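Local coordinates for protein malate dehydrogenase (Naegleria fowleri, PDB 6UM4) that probably catalyses the reversible oxidation of malate to oxaloacetate with nicotinamide adenine dinucleotide (NAD) as cofactor, at residues 192-195 with 196-200; 230-233 with 234-238; 305-309 with 310-314. One frame throughout, in Å; residues are numbered along the deposited sequence.

Contact 1: 192-195 with 196-200; sequences ADVM and KDNAA
On neighbouring flanks of one helix turn, the amide of Asn198 meets Val194 O and the carboxylate of Asp197 meets Asp193 O, in different ways. The Asn198 amide uses its plane: Val194 O lies only 2° out of it and takes a nearly straight hydrogen bond from Asn198 ND2 (2.7 Å, 170° at the hydrogen). The same oxygen also accepts the longer backbone bond from Asn198 N, at 3.3 Å and from above the carbonyl plane, so main chain and side chain of one residue grip a single acceptor. Val194 runs alongside, its CG1 3.8 Å from Asn198 ND2, while OD1 of the amide accepts from Lys183 N. The Asp197 carboxylate instead has Asp193 O 3.1 Å from Asp197 CG. This close approach of two oxygen-bearing groups is no hydrogen bond; the charge is answered by a salt bridge from OD2 to Lys183.

All this happens near the start of helix 191-212, the crossover helix between strands 176-179 and 218-221 of the Rossmann-type NAD-binding domain. The loop leading into it, which holds Lys183 and Arg185, probably corresponds to the mobile loop that closes over the active site in this family.

On another side of the helix Lys196 lies across the Ala192 carbonyl, Lys196 CG 3.2 Å from Ala192 O. A bend at chi3 (-104°) then swings Lys196 CE back to 4.3 Å from Ala192 CB. Lys196 NZ stops 4.8 Å from Asp193 OD1, too far for a salt bridge, though the opposite charges probably attract; Asp193 OD2 makes a weak hydrogen bond to Glu190 N, just before the helix. Met195 packs against Glu410, Ile413 and Val414 of helix 394-414.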
# COMPACT_ATOMS: atom_id res chain seq x y z
N ALA A 192 17.38 3.28 28.61
CA ALA A 192 16.53 2.66 29.63
C ALA A 192 15.15 3.32 29.68
O ALA A 192 14.13 2.65 29.88
CB ALA A 192 17.21 2.73 30.99
N ASP A 193 15.12 4.64 29.52
CA ASP A 193 13.86 5.37 29.51
C ASP A 193 12.99 4.96 28.33
O ASP A 193 11.76 4.90 28.44
CB ASP A 193 14.15 6.87 29.48
CG ASP A 193 14.54 7.40 30.83
OD1 ASP A 193 13.99 6.90 31.84
OD2 ASP A 193 15.45 8.24 30.88
N VAL A 194 13.62 4.70 27.19
CA VAL A 194 12.88 4.23 26.02
C VAL A 194 12.21 2.90 26.33
O VAL A 194 11.06 2.65 25.93
CB VAL A 194 13.82 4.11 24.80
CG1 VAL A 194 13.13 3.36 23.66
CG2 VAL A 194 14.29 5.48 24.35
N MET A 195 12.92 2.01 27.03
CA MET A 195 12.33 0.73 27.41
C MET A 195 11.21 0.90 28.43
O MET A 195 10.14 0.30 28.29
CB MET A 195 13.41 -0.20 27.95
CG MET A 195 14.58 -0.26 27.01
SD MET A 195 14.65 -1.86 26.21
CE MET A 195 15.88 -1.52 24.94
N LYS A 196 11.44 1.72 29.47
CA LYS A 196 10.45 1.84 30.54
C LYS A 196 9.22 2.61 30.09
O LYS A 196 8.09 2.21 30.40
CB LYS A 196 11.07 2.52 31.76
CG LYS A 196 12.27 1.76 32.33
CD LYS A 196 12.66 2.26 33.71
CE LYS A 196 13.91 3.12 33.66
NZ LYS A 196 14.41 3.36 35.06
N ASP A 197 9.40 3.71 29.36
CA ASP A 197 8.26 4.48 28.89
C ASP A 197 7.39 3.66 27.95
O ASP A 197 6.16 3.72 28.02
CB ASP A 197 8.71 5.78 28.22
CG ASP A 197 9.34 6.74 29.20
OD1 ASP A 197 9.24 6.50 30.43
OD2 ASP A 197 9.92 7.76 28.75
N ASN A 198 8.01 2.88 27.06
CA ASN A 198 7.21 2.05 26.17
C ASN A 198 6.57 0.89 26.93
O ASN A 198 5.43 0.52 26.66
CB ASN A 198 8.06 1.55 25.01
CG ASN A 198 8.20 2.59 23.93
OD1 ASN A 198 7.28 2.79 23.13
ND2 ASN A 198 9.33 3.28 23.92
N ALA A 199 7.29 0.32 27.91
CA ALA A 199 6.67 -0.72 28.72
C ALA A 199 5.40 -0.20 29.40
O ALA A 199 4.40 -0.91 29.48
CB ALA A 199 7.67 -1.27 29.75
N ALA A 200 5.43 1.06 29.87
CA ALA A 200 4.24 1.65 30.48
C ALA A 200 3.10 1.75 29.48
O ALA A 200 1.93 1.57 29.83
CB ALA A 200 4.58 3.02 31.07

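Contact 2: 230-233 with 234-238; sequences AMIT and SANAP
The C-terminal end of helix 226-235, in the beta-alpha-beta unit between strands 218-221 and 245-247, is closed by Asn236 folding back on Ile232. Asn236 is the first residue to leave helical backbone angles, and it still makes three hydrogen bonds to the last turn, two of them to one oxygen. Asn236 ND2 reaches Ile232 O at 2.7 Å in a fairly straight bond (165°), the acceptor lying close to the amide plane. Asn236 N approaches Ile232 O from the opposite face of the carbonyl, at 3.2 Å and much more bent (136°).

That bend is consistent with a second acceptor: Asn236 N also lies 3.2 Å from Thr233 O, a hydrogen bond of 3-10 spacing that comes from above the carbonyl plane. The N-H is thus shared as the helix tightens before it ends, and Ala237 N continues the trend by bonding to Ser234 O. With CG of Asn236 turned beside its own N (chi1 -68°), the amide lies alongside Ile232, whose CG2 branch comes 3.6 Å from Asn236 ND2. Farther on, Ala237 sets its CB 3.4 Å from Thr233 O. The Thr233 hydroxyl is engaged one turn back, with Asn229 O.

ND2 of Asn236 has a further partner in Leu417 O, which ties the end of the modelled chain to the helix end. Thr233, Asn236 and Ala237 face helix 191-212, at Phe202, Lys203 and Asn210; Met231 and Ile232 rest on Val414 of helix 394-414, and Ala230, Met231 and Ser234 pack on Trp371 of strand 371-380.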
# COMPACT_ATOMS: atom_id res chain seq x y z
N ALA A 230 6.12 -6.72 23.55
CA ALA A 230 5.20 -7.85 23.50
C ALA A 230 5.16 -8.58 24.84
O ALA A 230 4.09 -8.97 25.33
CB ALA A 230 5.62 -8.81 22.39
N MET A 231 6.34 -8.78 25.44
CA MET A 231 6.41 -9.44 26.73
C MET A 231 5.64 -8.67 27.80
O MET A 231 4.98 -9.27 28.65
CB MET A 231 7.87 -9.59 27.13
CG MET A 231 8.02 -10.37 28.44
SD MET A 231 9.44 -9.71 29.30
CE MET A 231 8.81 -8.08 29.70
N ILE A 232 5.79 -7.35 27.83
CA ILE A 232 5.05 -6.53 28.79
C ILE A 232 3.55 -6.62 28.51
O ILE A 232 2.73 -6.66 29.44
CB ILE A 232 5.53 -5.08 28.76
CG1 ILE A 232 6.93 -4.98 29.35
CG2 ILE A 232 4.58 -4.20 29.57
CD1 ILE A 232 6.98 -5.33 30.83
N THR A 233 3.16 -6.58 27.24
CA THR A 233 1.74 -6.69 26.90
C THR A 233 1.16 -7.97 27.47
O THR A 233 0.12 -7.96 28.14
CB THR A 233 1.55 -6.66 25.39
OG1 THR A 233 2.15 -5.48 24.84
CG2 THR A 233 0.06 -6.68 25.04
N SER A 234 1.83 -9.09 27.20
CA SER A 234 1.36 -10.40 27.63
C SER A 234 1.35 -10.52 29.14
O SER A 234 0.43 -11.10 29.71
CB SER A 234 2.25 -11.48 27.00
OG SER A 234 1.84 -12.79 27.37
N ALA A 235 2.38 -9.99 29.81
CA ALA A 235 2.45 -10.08 31.27
C ALA A 235 1.28 -9.39 31.93
O ALA A 235 0.91 -9.73 33.05
CB ALA A 235 3.74 -9.47 31.79
N ASN A 236 0.70 -8.40 31.25
CA ASN A 236 -0.42 -7.63 31.77
C ASN A 236 -1.73 -8.03 31.11
O ASN A 236 -2.71 -7.28 31.17
CB ASN A 236 -0.15 -6.14 31.57
CG ASN A 236 0.98 -5.64 32.45
OD1 ASN A 236 0.76 -5.34 33.63
ND2 ASN A 236 2.19 -5.60 31.91
N ALA A 237 -1.76 -9.21 30.49
CA ALA A 237 -2.97 -9.73 29.87
C ALA A 237 -3.10 -11.20 30.23
O ALA A 237 -2.97 -12.08 29.38
CB ALA A 237 -2.92 -9.54 28.35
N PRO A 238 -3.40 -11.49 31.50
CA PRO A 238 -3.32 -12.88 31.99
C PRO A 238 -4.32 -13.83 31.34
O PRO A 238 -4.11 -15.05 31.39
CB PRO A 238 -3.58 -12.74 33.49
CG PRO A 238 -4.32 -11.46 33.65
CD PRO A 238 -3.76 -10.55 32.58

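Contact 3: 305-309 with 310-314; sequences EQWIT and NEFIP
Trp307, in the first turn of helix 305-317, touches both Glu311 and Phe312. From CB the indole is sent off anti to the backbone N (chi1 172°). Trp307 CD1 comes first, with Glu311 OE2 3.7 Å away near the ring plane; the carboxylate is turned steeply against the indole. Trp307 NE1 follows, donating at 3.3 Å to the oxygen of an in-plane water that also contacts Glu311 OE1, though that second leg is too short to be trusted in detail. Over one face of the six-membered ring lies Phe312 CB, a CH-pi contact 3.7 Å from the ring centroid. At the tip, Trp307 CH2 meets Phe312 CD1 at 3.5 Å, the two rings inclined obliquely at 34°.

The five-residue spacing from Trp307 to Phe312 comes with a pi-type turn. Trp307 O accepts from Glu311 N and from Phe312 N, the latter at 2.9 Å, one from each face of the carbonyl. Ile313 N then bonds to Ile308 O at 2.8 Å, and the two isoleucines meet through CG2 of Ile308 and CD1 of Ile313. Pro314, which has no N-H to give, puts CD 3.3 Å from Thr309 O at the kink. The wide turn keeps the backbone bonded up to the proline; Trp307 and Phe312 pack toward Leu288 and helix 250-264, Ile313 toward strand 285-287 and Arg399, and NE1 is satisfied by the water, with the carboxylate close to the same edge.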
# COMPACT_ATOMS: atom_id res chain seq x y z
N GLU A 305 31.08 -18.91 5.51
CA GLU A 305 30.87 -18.31 6.82
C GLU A 305 31.50 -16.93 6.94
O GLU A 305 31.06 -16.13 7.77
CB GLU A 305 31.42 -19.24 7.91
CG GLU A 305 31.16 -18.80 9.35
CD GLU A 305 32.00 -19.59 10.34
OE1 GLU A 305 31.98 -20.84 10.28
OE2 GLU A 305 32.71 -18.96 11.16
N GLN A 306 32.54 -16.64 6.15
CA GLN A 306 33.12 -15.30 6.23
C GLN A 306 32.22 -14.27 5.57
O GLN A 306 32.09 -13.15 6.08
CB GLN A 306 34.51 -15.31 5.61
CG GLN A 306 35.45 -16.25 6.35
CD GLN A 306 36.90 -16.10 5.94
OE1 GLN A 306 37.23 -15.33 5.03
NE2 GLN A 306 37.80 -16.83 6.61
N TRP A 307 31.59 -14.63 4.45
CA TRP A 307 30.63 -13.71 3.84
C TRP A 307 29.43 -13.51 4.77
O TRP A 307 28.95 -12.38 4.94
CB TRP A 307 30.18 -14.25 2.49
CG TRP A 307 29.04 -13.46 1.89
CD1 TRP A 307 29.13 -12.27 1.22
CD2 TRP A 307 27.64 -13.79 1.91
NE1 TRP A 307 27.88 -11.85 0.82
CE2 TRP A 307 26.95 -12.77 1.23
CE3 TRP A 307 26.92 -14.87 2.43
CZ2 TRP A 307 25.56 -12.79 1.06
CZ3 TRP A 307 25.54 -14.89 2.26
CH2 TRP A 307 24.88 -13.85 1.59
N ILE A 308 28.96 -14.59 5.39
CA ILE A 308 27.87 -14.49 6.35
C ILE A 308 28.23 -13.50 7.44
O ILE A 308 27.47 -12.58 7.75
CB ILE A 308 27.54 -15.87 6.94
CG1 ILE A 308 27.01 -16.80 5.86
CG2 ILE A 308 26.55 -15.74 8.09
CD1 ILE A 308 26.64 -18.15 6.39
N THR A 309 29.42 -13.68 8.02
CA THR A 309 29.82 -12.89 9.18
C THR A 309 30.15 -11.46 8.80
O THR A 309 29.81 -10.52 9.53
CB THR A 309 31.02 -13.55 9.85
OG1 THR A 309 30.63 -14.84 10.33
CG2 THR A 309 31.47 -12.71 11.04
N ASN A 310 30.85 -11.26 7.68
CA ASN A 310 31.36 -9.93 7.38
C ASN A 310 30.41 -9.10 6.53
O ASN A 310 30.56 -7.87 6.50
CB ASN A 310 32.71 -10.01 6.68
CG ASN A 310 33.75 -10.72 7.52
OD1 ASN A 310 33.73 -10.63 8.75
ND2 ASN A 310 34.69 -11.37 6.87
N GLU A 311 29.48 -9.73 5.82
CA GLU A 311 28.60 -8.95 4.96
C GLU A 311 27.14 -9.24 5.24
O GLU A 311 26.38 -8.34 5.60
CB GLU A 311 28.94 -9.21 3.49
CG GLU A 311 30.33 -8.73 3.10
CD GLU A 311 30.55 -8.78 1.60
OE1 GLU A 311 29.75 -8.18 0.83
OE2 GLU A 311 31.53 -9.44 1.18
N PHE A 312 26.73 -10.50 5.06
CA PHE A 312 25.30 -10.82 5.12
C PHE A 312 24.69 -10.37 6.44
O PHE A 312 23.77 -9.56 6.47
CB PHE A 312 25.09 -12.31 4.90
CG PHE A 312 23.67 -12.73 5.05
CD1 PHE A 312 22.74 -12.45 4.04
CD2 PHE A 312 23.24 -13.38 6.20
CE1 PHE A 312 21.41 -12.84 4.15
CE2 PHE A 312 21.90 -13.77 6.34
CZ PHE A 312 20.98 -13.49 5.32
N ILE A 313 25.21 -10.88 7.56
CA ILE A 313 24.62 -10.55 8.85
C ILE A 313 24.64 -9.05 9.12
O ILE A 313 23.60 -8.51 9.53
CB ILE A 313 25.28 -11.37 9.97
CG1 ILE A 313 24.84 -12.83 9.90
CG2 ILE A 313 24.91 -10.76 11.33
CD1 ILE A 313 25.49 -13.71 10.95
N PRO A 314 25.76 -8.34 8.94
CA PRO A 314 25.71 -6.88 9.17
C PRO A 314 24.80 -6.15 8.21
O PRO A 314 24.18 -5.15 8.60
CB PRO A 314 27.18 -6.45 9.02
CG PRO A 314 27.87 -7.58 8.37
CD PRO A 314 27.13 -8.82 8.71
O HOH W 1 28.50 -9.22 -0.99

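In the fold
From the N terminus the three contacts follow in series; each lies within one helix or at its end, linking residues three to five apart, and so closes no long loop, and none nests in or crosses another. Contact 1 lies near the start of the crossover helix after strand 176-179, and contact 2 ends the helix of the next crossover, before strand 245-247. These two helices touch where Ile232 CG2 lies 3.3 Å from Ala199 O. Contact 3 opens a helix of the C-terminal domain, its centre about 32 Å and 35 Å from those of contacts 1 and 2. Helix 394-414 ties them together: Phe395 and Arg399 near its start meet contact 3, while Val414 at its end packs against contacts 1 and 2.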